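Local coordinates for probable manganase-dependent inorganic pyrophosphatase (Clostridium perfringens, PDB 3L2B), which probably hydrolyses inorganic pyrophosphate, its regulatory region of CBS and DRTGG domains, the part in this structure, binding the activator diadenosine tetraphosphate, at residues Ser69-Lys74 and Val187-Thr192; Leu20-Ser25 and His49-Leu54; Leu26-Asn31 and Leu79-Asp84. One frame throughout, in Å; residues are numbered along the deposited sequence.

How the interactions relate
Followed from the N terminus, the chain first passes L20-S25 and runs straight into helix 26-35, so the opening halves of interactions 2 and 3 are continuous. Interaction 2 closes soonest, a loop of 23 residues, when strand 50-55 returns alongside 20-25. Interaction 3 opens inside that loop but closes beyond it, at 79-84, so the two cross. Interaction 1 opens at 69-74, within the loop of interaction 3, and closes only at 187-192, so these two cross as well; interactions 2 and 1 follow in series. Interaction 2 is internal to the first CBS domain, interaction 3 joins its helix 26-35 to helix 79-85, and interaction 1 ties helix 71-74 to the turn 187-190 in the second CBS range.

Interaction 1. Residues Ser69-Lys74 and Val187-Thr192; sequences SNILAK and VDYVMT
With its CG anti to the backbone N (chi1 -175°), Y189 sends its ring straight out from the short helical turn 187-190, so that the phenol end arrives at helix 71-74. On the other side K74 sets CG beside its own N (chi1 -74°), and the phenol end is received by K74 together with I71, three residues earlier in the helix. From K74, CB lies 3.7 Å from Y189 OH, and CD also comes close to that oxygen. The lysine stem slants past the end of the ring, and its chain carries NZ away toward D68, with which it forms a long, weak ion pair. I71 CG2 lies 3.9 Å from Y189 OH and also comes near CE2, the two side chains meeting at about a right angle. The K74 carbonyl completes the setting: K74 O stands 3.7 Å from Y189 CE1, approaching the ring obliquely.

Each residue type suits its place. A tyrosine is long enough to span backbones whose nearest CA atoms, those of K74 and Y189, are 8.2 Å apart; a branched isoleucine fills the buried side; a lysine offers its methylenes to the phenol end while its charged end leads away from the contact, where the residue is exposed. The contact joins helix 71-74 to the helical turn 187-190, which lies within the second CBS range and is followed by T192, a residue touching the bound nucleotide. Because the phenol oxygen is met by aliphatic carbons of K74 and I71, and the K74 carbonyl comes near the ring without any hydrogen bond between the segments, this junction rests on van der Waals packing.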
loop_
_atom_site.group_PDB
_atom_site.type_symbol
_atom_site.label_atom_id
_atom_site.label_comp_id
_atom_site.label_asym_id
_atom_site.label_seq_id
_atom_site.Cartn_x
_atom_site.Cartn_y
_atom_site.Cartn_z
ATOM N N SER A 69 2.182 11.289 8.858
ATOM C CA SER A 69 3.010 10.355 9.645
ATOM C C SER A 69 2.346 10.105 11.001
ATOM O O SER A 69 2.810 9.291 11.815
ATOM C CB SER A 69 4.436 10.887 9.826
ATOM O OG SER A 69 5.336 9.812 10.055
ATOM N N ASN A 70 1.215 10.792 11.134
ATOM C CA ASN A 70 0.372 10.891 12.309
ATOM C C ASN A 70 -0.924 10.041 12.167
ATOM O O ASN A 70 -1.851 10.130 12.976
ATOM C CB ASN A 70 0.003 12.369 12.424
ATOM C CG ASN A 70 -0.278 12.799 13.811
ATOM O OD1 ASN A 70 -1.437 12.850 14.206
ATOM N ND2 ASN A 70 0.769 13.148 14.568
ATOM N N ILE A 71 -0.986 9.207 11.136
ATOM C CA ILE A 71 -2.237 8.438 10.856
ATOM C C ILE A 71 -2.678 7.480 11.989
ATOM O O ILE A 71 -3.867 7.171 12.110
ATOM C CB ILE A 71 -2.238 7.640 9.491
ATOM C CG1 ILE A 71 -0.928 6.880 9.255
ATOM C CG2 ILE A 71 -2.523 8.568 8.328
ATOM C CD1 ILE A 71 -0.456 6.089 10.440
ATOM N N LEU A 72 -1.733 7.014 12.812
ATOM C CA LEU A 72 -2.100 6.112 13.926
ATOM C C LEU A 72 -2.971 6.894 14.922
ATOM O O LEU A 72 -3.942 6.368 15.466
ATOM C CB LEU A 72 -0.882 5.447 14.598
ATOM C CG LEU A 72 -0.081 4.442 13.747
ATOM C CD1 LEU A 72 1.051 3.785 14.555
ATOM C CD2 LEU A 72 -0.953 3.343 13.134
ATOM N N ALA A 73 -2.654 8.180 15.078
ATOM C CA ALA A 73 -3.387 9.061 15.999
ATOM C C ALA A 73 -4.743 9.394 15.416
ATOM O O ALA A 73 -5.792 9.256 16.063
ATOM C CB ALA A 73 -2.596 10.360 16.267
ATOM N N LYS A 74 -4.705 9.828 14.166
ATOM C CA LYS A 74 -5.922 10.282 13.489
ATOM C C LYS A 74 -6.924 9.153 13.376
ATOM O O LYS A 74 -8.129 9.392 13.316
ATOM C CB LYS A 74 -5.610 10.844 12.095
ATOM C CG LYS A 74 -4.934 12.226 12.104
ATOM C CD LYS A 74 -5.067 12.922 10.729
ATOM C CE LYS A 74 -4.956 14.468 10.819
ATOM N NZ LYS A 74 -3.771 14.963 11.601
ATOM N N VAL A 187 -10.604 -0.294 9.540
ATOM C CA VAL A 187 -11.292 -0.062 8.284
ATOM C C VAL A 187 -12.090 1.243 8.320
ATOM O O VAL A 187 -12.212 1.913 7.279
ATOM C CB VAL A 187 -12.174 -1.269 7.828
ATOM C CG1 VAL A 187 -11.282 -2.478 7.421
ATOM C CG2 VAL A 187 -13.137 -1.649 8.892
ATOM N N ASP A 188 -12.592 1.645 9.496
ATOM C CA ASP A 188 -13.460 2.839 9.566
ATOM C C ASP A 188 -12.702 4.130 9.359
ATOM O O ASP A 188 -13.304 5.167 9.100
ATOM C CB ASP A 188 -14.326 2.903 10.842
ATOM C CG ASP A 188 -13.533 3.259 12.092
ATOM O OD1 ASP A 188 -14.160 3.629 13.083
ATOM O OD2 ASP A 188 -12.299 3.112 12.107
ATOM N N TYR A 189 -11.375 4.077 9.423
ATOM C CA TYR A 189 -10.600 5.261 9.040
ATOM C C TYR A 189 -10.530 5.403 7.533
ATOM O O TYR A 189 -10.406 6.498 7.010
ATOM C CB TYR A 189 -9.186 5.211 9.572
ATOM C CG TYR A 189 -8.380 6.478 9.289
ATOM C CD1 TYR A 189 -8.721 7.684 9.878
ATOM C CD2 TYR A 189 -7.280 6.457 8.438
ATOM C CE1 TYR A 189 -7.959 8.849 9.654
ATOM C CE2 TYR A 189 -6.519 7.622 8.185
ATOM C CZ TYR A 189 -6.858 8.809 8.804
ATOM O OH TYR A 189 -6.112 9.954 8.572
ATOM N N VAL A 190 -10.643 4.273 6.858
ATOM C CA VAL A 190 -10.296 4.156 5.422
ATOM C C VAL A 190 -11.516 4.025 4.507
ATOM O O VAL A 190 -11.530 4.461 3.373
ATOM C CB VAL A 190 -9.351 2.943 5.239
ATOM C CG1 VAL A 190 -9.400 2.383 3.819
ATOM C CG2 VAL A 190 -7.954 3.348 5.604
ATOM N N MET A 191 -12.558 3.433 5.050
ATOM C CA MET A 191 -13.746 3.077 4.290
ATOM C C MET A 191 -14.445 4.301 3.731
ATOM O O MET A 191 -14.358 5.399 4.268
ATOM C CB MET A 191 -14.720 2.277 5.182
ATOM C CG MET A 191 -15.460 3.142 6.211
ATOM S SD MET A 191 -16.304 2.207 7.517
ATOM C CE MET A 191 -16.859 3.644 8.450
ATOM N N THR A 192 -15.160 4.083 2.644
ATOM C CA THR A 192 -16.112 5.076 2.132
ATOM C C THR A 192 -17.257 5.237 3.146
ATOM O O THR A 192 -17.915 4.268 3.487
ATOM C CB THR A 192 -16.702 4.640 0.737
ATOM O OG1 THR A 192 -15.634 4.340 -0.185
ATOM C CG2 THR A 192 -17.616 5.737 0.151
#

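Interaction 2. Residues Leu20-Ser25 and His49-Leu54; sequences LAPEVS and HLLGML. With B4P (bis(adenosine)-5'-tetraphosphate), chain C.
The segment 20-25 runs without regular structure, turning through a type I beta turn from A21 to V24, alongside strand 50-54, with the CA atoms of P22 and L51 7.7 Å apart. P22 and L51 make the closer of two apolar contacts: the proline ring presents its CB-CG edge to one leucine methyl, P22 CG lying 3.7 Å from L51 CD1. That methyl also meets P22 CB, so it rests against two ring carbons at once, the two side chains crossing at a slant. Proline, whose phi is fixed by its ring, suits the second position of the turn, and its rigid hydrocarbon gives the leucine a firm surface. Further along, L20 and L54 point at each other and meet more loosely, with L20 CD1 4.4 Å from L54 CD2; both also pack on A29 of helix 26-35, so this methyl pair belongs to the buried core.

The strand is half of the antiparallel hairpin 40-44/50-55 of a CBS domain. A classic beta bulge interrupts the pairing, L51 and G52 together lying opposite V43 of strand 40-44. M53, beyond it, turns to the nucleotide pocket: its chain extends away from its own N (chi1 -177°) and then bends at chi3, which lays the thioether over the face of one adenine of bis(adenosine)-5'-tetraphosphate. M53 SD lies 3.7 Å from N7A and 3.8 Å from C5A of the ligand, and the terminal methyl is near the same atoms. A methionine, flexible and polarisable, is well suited to lie against a purine. S55 and S57 of both subunits hydrogen-bond the ligand.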
loop_
_atom_site.group_PDB
_atom_site.type_symbol
_atom_site.label_atom_id
_atom_site.label_comp_id
_atom_site.label_asym_id
_atom_site.label_seq_id
_atom_site.Cartn_x
_atom_site.Cartn_y
_atom_site.Cartn_z
ATOM N N LEU A 20 -17.910 -6.305 8.099
ATOM C CA LEU A 20 -16.786 -6.064 8.990
ATOM C C LEU A 20 -17.162 -5.140 10.143
ATOM O O LEU A 20 -17.895 -4.161 9.979
ATOM C CB LEU A 20 -15.640 -5.410 8.210
ATOM C CG LEU A 20 -15.042 -6.266 7.100
ATOM C CD1 LEU A 20 -13.950 -5.518 6.402
ATOM C CD2 LEU A 20 -14.511 -7.600 7.664
ATOM N N ALA A 21 -16.616 -5.453 11.309
ATOM C CA ALA A 21 -16.626 -4.532 12.448
ATOM C C ALA A 21 -15.704 -3.375 12.095
ATOM O O ALA A 21 -14.755 -3.562 11.355
ATOM C CB ALA A 21 -16.152 -5.230 13.738
ATOM N N PRO A 22 -15.992 -2.169 12.597
ATOM C CA PRO A 22 -15.239 -0.988 12.129
ATOM C C PRO A 22 -13.773 -0.897 12.570
ATOM O O PRO A 22 -12.960 -0.146 11.964
ATOM C CB PRO A 22 -16.022 0.201 12.717
ATOM C CG PRO A 22 -16.867 -0.370 13.851
ATOM C CD PRO A 22 -17.044 -1.842 13.588
ATOM N N GLU A 23 -13.458 -1.637 13.621
ATOM C CA GLU A 23 -12.146 -1.573 14.267
ATOM C C GLU A 23 -11.190 -2.587 13.655
ATOM O O GLU A 23 -9.996 -2.601 13.946
ATOM C CB GLU A 23 -12.250 -1.786 15.783
ATOM C CG GLU A 23 -12.568 -3.230 16.224
ATOM C CD GLU A 23 -14.072 -3.541 16.359
ATOM O OE1 GLU A 23 -14.935 -2.633 16.166
ATOM O OE2 GLU A 23 -14.381 -4.717 16.674
ATOM N N VAL A 24 -11.738 -3.438 12.808
ATOM C CA VAL A 24 -10.981 -4.508 12.159
ATOM C C VAL A 24 -9.868 -3.901 11.284
ATOM O O VAL A 24 -10.077 -2.889 10.626
ATOM C CB VAL A 24 -11.914 -5.372 11.280
ATOM C CG1 VAL A 24 -11.123 -6.120 10.268
ATOM C CG2 VAL A 24 -12.761 -6.340 12.158
ATOM N N SER A 25 -8.686 -4.491 11.321
ATOM C CA SER A 25 -7.508 -3.955 10.571
ATOM C C SER A 25 -7.649 -4.130 9.066
ATOM O O SER A 25 -8.313 -5.058 8.599
ATOM C CB SER A 25 -6.219 -4.657 10.978
ATOM O OG SER A 25 -6.240 -5.977 10.495
ATOM N N HIS A 49 -25.849 -2.081 12.126
ATOM C CA HIS A 49 -26.208 -0.939 11.283
ATOM C C HIS A 49 -25.000 -0.607 10.370
ATOM O O HIS A 49 -23.849 -0.836 10.744
ATOM C CB HIS A 49 -26.626 0.271 12.138
ATOM C CG HIS A 49 -27.956 0.099 12.828
ATOM N ND1 HIS A 49 -28.696 1.162 13.303
ATOM C CD2 HIS A 49 -28.686 -1.013 13.096
ATOM C CE1 HIS A 49 -29.825 0.713 13.822
ATOM N NE2 HIS A 49 -29.846 -0.604 13.705
ATOM N N LEU A 50 -25.283 -0.074 9.178
ATOM C CA LEU A 50 -24.252 0.224 8.170
ATOM C C LEU A 50 -23.451 1.471 8.544
ATOM O O LEU A 50 -23.990 2.531 8.793
ATOM C CB LEU A 50 -24.867 0.372 6.758
ATOM C CG LEU A 50 -23.889 0.434 5.544
ATOM C CD1 LEU A 50 -23.028 -0.829 5.381
ATOM C CD2 LEU A 50 -24.675 0.702 4.270
ATOM N N LEU A 51 -22.147 1.334 8.606
ATOM C CA LEU A 51 -21.303 2.513 8.837
ATOM C C LEU A 51 -20.619 2.983 7.545
ATOM O O LEU A 51 -20.356 4.162 7.354
ATOM C CB LEU A 51 -20.248 2.213 9.883
ATOM C CG LEU A 51 -20.701 2.044 11.323
ATOM C CD1 LEU A 51 -19.467 1.658 12.156
ATOM C CD2 LEU A 51 -21.419 3.306 11.903
ATOM N N GLY A 52 -20.342 2.034 6.663
ATOM C CA GLY A 52 -19.669 2.324 5.392
ATOM C C GLY A 52 -19.296 1.091 4.584
ATOM O O GLY A 52 -19.837 -0.009 4.776
ATOM N N MET A 53 -18.342 1.294 3.686
ATOM C CA MET A 53 -17.885 0.253 2.767
ATOM C C MET A 53 -16.375 0.336 2.464
ATOM O O MET A 53 -15.813 1.419 2.286
ATOM C CB MET A 53 -18.672 0.337 1.464
ATOM C CG MET A 53 -18.313 -0.752 0.465
ATOM S SD MET A 53 -18.822 -0.305 -1.225
ATOM C CE MET A 53 -20.281 -1.341 -1.441
ATOM N N LEU A 54 -15.762 -0.842 2.447
ATOM C CA LEU A 54 -14.359 -1.008 2.133
ATOM C C LEU A 54 -14.147 -1.588 0.716
ATOM O O LEU A 54 -14.695 -2.611 0.358
ATOM C CB LEU A 54 -13.689 -1.935 3.146
ATOM C CG LEU A 54 -12.157 -1.833 3.038
ATOM C CD1 LEU A 54 -11.680 -0.475 3.549
ATOM C CD2 LEU A 54 -11.451 -3.007 3.736
HETATM P PA B4P C . -17.171 0.323 -8.788
HETATM O O1A B4P C . -17.428 1.284 -9.863
HETATM O O2A B4P C . -18.465 -0.445 -8.264
HETATM O O3A B4P C . -16.004 -0.606 -9.320
HETATM P PB B4P C . -15.579 -2.065 -8.831
HETATM O O1B B4P C . -16.584 -3.068 -9.222
HETATM O O2B B4P C . -15.230 -2.055 -7.279
HETATM O O3B B4P C . -14.226 -2.210 -9.677
HETATM P PG B4P C . -14.198 -2.800 -11.167
HETATM O O1G B4P C . -15.333 -2.218 -11.920
HETATM O O2G B4P C . -12.774 -2.647 -11.850
HETATM O O3G B4P C . -14.364 -4.377 -10.946
HETATM P PD B4P C . -14.209 -5.378 -12.199
HETATM O O1D B4P C . -15.013 -6.590 -11.970
HETATM O O2D B4P C . -14.561 -4.616 -13.569
HETATM O O5E B4P C . -16.614 1.152 -7.546
HETATM C C5E B4P C . -15.295 1.702 -7.591
HETATM C C4E B4P C . -14.969 2.204 -6.190
HETATM O O4E B4P C . -16.007 3.066 -5.741
HETATM C C3E B4P C . -14.937 1.064 -5.198
HETATM O O3E B4P C . -13.606 0.679 -4.977
HETATM C C2E B4P C . -15.599 1.588 -3.951
HETATM O O2E B4P C . -14.638 2.154 -3.080
HETATM C C1E B4P C . -16.509 2.689 -4.430
HETATM N N9A B4P C . -17.898 2.163 -4.394
HETATM C C8A B4P C . -18.314 0.961 -4.869
HETATM N N7A B4P C . -19.650 0.781 -4.653
HETATM C C5A B4P C . -20.112 1.876 -4.037
HETATM C C6A B4P C . -21.402 2.340 -3.528
HETATM N N6A B4P C . -22.503 1.594 -3.651
HETATM N N1A B4P C . -21.461 3.546 -2.919
HETATM C C2A B4P C . -20.367 4.318 -2.798
HETATM N N3A B4P C . -19.160 3.949 -3.231
HETATM C C4A B4P C . -18.952 2.769 -3.848
HETATM O O5F B4P C . -12.657 -5.705 -12.128
HETATM C C5F B4P C . -12.134 -6.301 -10.954
HETATM C C4F B4P C . -10.650 -6.471 -11.144
HETATM O O4F B4P C . -10.419 -7.421 -12.190
HETATM C C3F B4P C . -10.006 -5.164 -11.548
HETATM O O3F B4P C . -9.396 -4.531 -10.421
HETATM C C2F B4P C . -8.970 -5.579 -12.582
HETATM O O2F B4P C . -7.768 -5.805 -11.875
HETATM C C1F B4P C . -9.515 -6.885 -13.164
HETATM N N9B B4P C . -10.146 -6.556 -14.459
HETATM C C8B B4P C . -10.919 -5.490 -14.750
HETATM N N7B B4P C . -11.275 -5.505 -16.057
HETATM C C5B B4P C . -10.726 -6.582 -16.627
HETATM C C6B B4P C . -10.704 -7.178 -17.976
HETATM N N6B B4P C . -11.367 -6.607 -18.999
HETATM N N1B B4P C . -10.004 -8.306 -18.148
HETATM C C2B B4P C . -9.340 -8.893 -17.143
HETATM N N3B B4P C . -9.302 -8.400 -15.897
HETATM C C4B B4P C . -9.970 -7.263 -15.578
#

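Interaction 3. Residues Leu26-Asn31 and Leu79-Asp84; sequences LKMAWN and LDNILD
The charged contact joins K27 and D84. A first torsion of 178° swings the D84 carboxylate toward helix 26-31, and the lysine chain, bent at chi2, passes by it obliquely. K27 NZ and D84 OD2 form a long salt bridge of 3.9 Å, while the lysine methylene K27 CD lies nearer the same oxygen, at 3.5 Å. The attraction is therefore probably modest and partly shared with contact along the aliphatic stem, to which a long, flexible lysine is well suited.

M28 adds further van der Waals contacts. Its CG lies 4.0 Å from D84 OD2, and its unbranched, flexible chain, bent at chi3, lets CE reach to 4.1 Å from N81 OD1, crossing the asparagine at about a right angle. An amide suits N81 because its ND2 can donate to two backbone carbonyls, E23 O and S184 O, which fix its position.

The axes of the segments 26-31 and 79-84 approach to 10.6 Å at 63°, a steep crossing that limits contact to a few side chains. Behind this interface L26 and A29 pack on helix 187-190, whereas L79, I82 and L83 cover strand 166-169 of the DRTGG sheet.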
loop_
_atom_site.group_PDB
_atom_site.type_symbol
_atom_site.label_atom_id
_atom_site.label_comp_id
_atom_site.label_asym_id
_atom_site.label_seq_id
_atom_site.Cartn_x
_atom_site.Cartn_y
_atom_site.Cartn_z
ATOM N N LEU A 26 -6.969 -3.268 8.324
ATOM C CA LEU A 26 -6.904 -3.392 6.842
ATOM C C LEU A 26 -6.377 -4.730 6.406
ATOM O O LEU A 26 -6.814 -5.290 5.394
ATOM C CB LEU A 26 -6.023 -2.333 6.234
ATOM C CG LEU A 26 -6.535 -0.910 6.339
ATOM C CD1 LEU A 26 -5.617 0.034 5.510
ATOM C CD2 LEU A 26 -7.984 -0.814 5.922
ATOM N N LYS A 27 -5.450 -5.253 7.193
ATOM C CA LYS A 27 -4.854 -6.554 6.889
ATOM C C LYS A 27 -5.905 -7.661 6.934
ATOM O O LYS A 27 -5.992 -8.512 6.042
ATOM C CB LYS A 27 -3.772 -6.893 7.909
ATOM C CG LYS A 27 -2.922 -8.094 7.530
ATOM C CD LYS A 27 -2.624 -8.967 8.746
ATOM C CE LYS A 27 -1.552 -10.016 8.449
ATOM N NZ LYS A 27 -1.437 -11.045 9.544
ATOM N N MET A 28 -6.639 -7.684 8.042
ATOM C CA MET A 28 -7.687 -8.698 8.265
ATOM C C MET A 28 -8.805 -8.534 7.280
ATOM O O MET A 28 -9.416 -9.505 6.869
ATOM C CB MET A 28 -8.277 -8.612 9.685
ATOM C CG MET A 28 -7.378 -9.169 10.811
ATOM S SD MET A 28 -8.188 -9.148 12.465
ATOM C CE MET A 28 -8.078 -7.402 12.959
ATOM N N ALA A 29 -9.089 -7.284 6.925
ATOM C CA ALA A 29 -10.191 -6.992 6.020
ATOM C C ALA A 29 -9.837 -7.612 4.671
ATOM O O ALA A 29 -10.637 -8.322 4.060
ATOM C CB ALA A 29 -10.449 -5.465 5.896
ATOM N N TRP A 30 -8.603 -7.386 4.249
ATOM C CA TRP A 30 -8.163 -7.823 2.928
ATOM C C TRP A 30 -8.088 -9.333 2.806
ATOM O O TRP A 30 -8.433 -9.890 1.763
ATOM C CB TRP A 30 -6.827 -7.164 2.548
ATOM C CG TRP A 30 -6.154 -7.807 1.402
ATOM C CD1 TRP A 30 -5.074 -8.607 1.460
ATOM C CD2 TRP A 30 -6.527 -7.725 0.019
ATOM N NE1 TRP A 30 -4.729 -9.026 0.209
ATOM C CE2 TRP A 30 -5.600 -8.495 -0.701
ATOM C CE3 TRP A 30 -7.539 -7.061 -0.676
ATOM C CZ2 TRP A 30 -5.639 -8.624 -2.098
ATOM C CZ3 TRP A 30 -7.593 -7.193 -2.059
ATOM C CH2 TRP A 30 -6.647 -7.976 -2.755
ATOM N N ASN A 31 -7.685 -9.999 3.884
ATOM C CA ASN A 31 -7.668 -11.476 3.901
ATOM C C ASN A 31 -9.071 -12.065 3.731
ATOM O O ASN A 31 -9.277 -13.059 3.025
ATOM C CB ASN A 31 -7.052 -12.018 5.184
ATOM C CG ASN A 31 -5.561 -11.781 5.255
ATOM O OD1 ASN A 31 -4.920 -11.468 4.251
ATOM N ND2 ASN A 31 -4.999 -11.897 6.452
ATOM N N LEU A 79 -3.898 -1.010 19.733
ATOM C CA LEU A 79 -2.697 -1.806 19.986
ATOM C C LEU A 79 -2.871 -3.219 19.444
ATOM O O LEU A 79 -1.950 -3.801 18.887
ATOM C CB LEU A 79 -2.388 -1.885 21.473
ATOM C CG LEU A 79 -1.086 -2.634 21.755
ATOM C CD1 LEU A 79 0.142 -1.998 20.986
ATOM C CD2 LEU A 79 -0.854 -2.698 23.250
ATOM N N ASP A 80 -4.057 -3.771 19.624
ATOM C CA ASP A 80 -4.360 -5.124 19.080
ATOM C C ASP A 80 -4.075 -5.246 17.570
ATOM O O ASP A 80 -3.503 -6.231 17.083
ATOM C CB ASP A 80 -5.830 -5.489 19.334
ATOM C CG ASP A 80 -6.089 -5.836 20.799
ATOM O OD1 ASP A 80 -5.199 -6.452 21.416
ATOM O OD2 ASP A 80 -7.152 -5.466 21.334
ATOM N N ASN A 81 -4.520 -4.236 16.840
ATOM C CA ASN A 81 -4.380 -4.230 15.387
ATOM C C ASN A 81 -2.916 -4.227 14.975
ATOM O O ASN A 81 -2.493 -5.011 14.102
ATOM C CB ASN A 81 -5.133 -3.052 14.765
ATOM C CG ASN A 81 -6.603 -3.345 14.614
ATOM O OD1 ASN A 81 -7.130 -4.219 15.287
ATOM N ND2 ASN A 81 -7.265 -2.642 13.718
ATOM N N ILE A 82 -2.156 -3.379 15.665
ATOM C CA ILE A 82 -0.729 -3.254 15.445
ATOM C C ILE A 82 -0.054 -4.569 15.811
ATOM O O ILE A 82 0.785 -5.080 15.053
ATOM C CB ILE A 82 -0.100 -2.099 16.254
ATOM C CG1 ILE A 82 -0.593 -0.749 15.745
ATOM C CG2 ILE A 82 1.406 -2.122 16.125
ATOM C CD1 ILE A 82 -0.352 0.433 16.722
ATOM N N LEU A 83 -0.437 -5.141 16.955
ATOM C CA LEU A 83 0.150 -6.427 17.375
ATOM C C LEU A 83 -0.073 -7.489 16.304
ATOM O O LEU A 83 0.849 -8.214 15.953
ATOM C CB LEU A 83 -0.405 -6.938 18.708
ATOM C CG LEU A 83 0.132 -6.269 19.974
ATOM C CD1 LEU A 83 -0.664 -6.766 21.217
ATOM C CD2 LEU A 83 1.629 -6.507 20.139
ATOM N N ASP A 84 -1.289 -7.567 15.777
ATOM C CA ASP A 84 -1.631 -8.591 14.775
ATOM C C ASP A 84 -0.842 -8.385 13.491
ATOM O O ASP A 84 -0.292 -9.318 12.939
ATOM C CB ASP A 84 -3.116 -8.544 14.409
ATOM C CG ASP A 84 -3.485 -9.574 13.319
ATOM O OD1 ASP A 84 -3.595 -10.769 13.653
ATOM O OD2 ASP A 84 -3.649 -9.208 12.125
#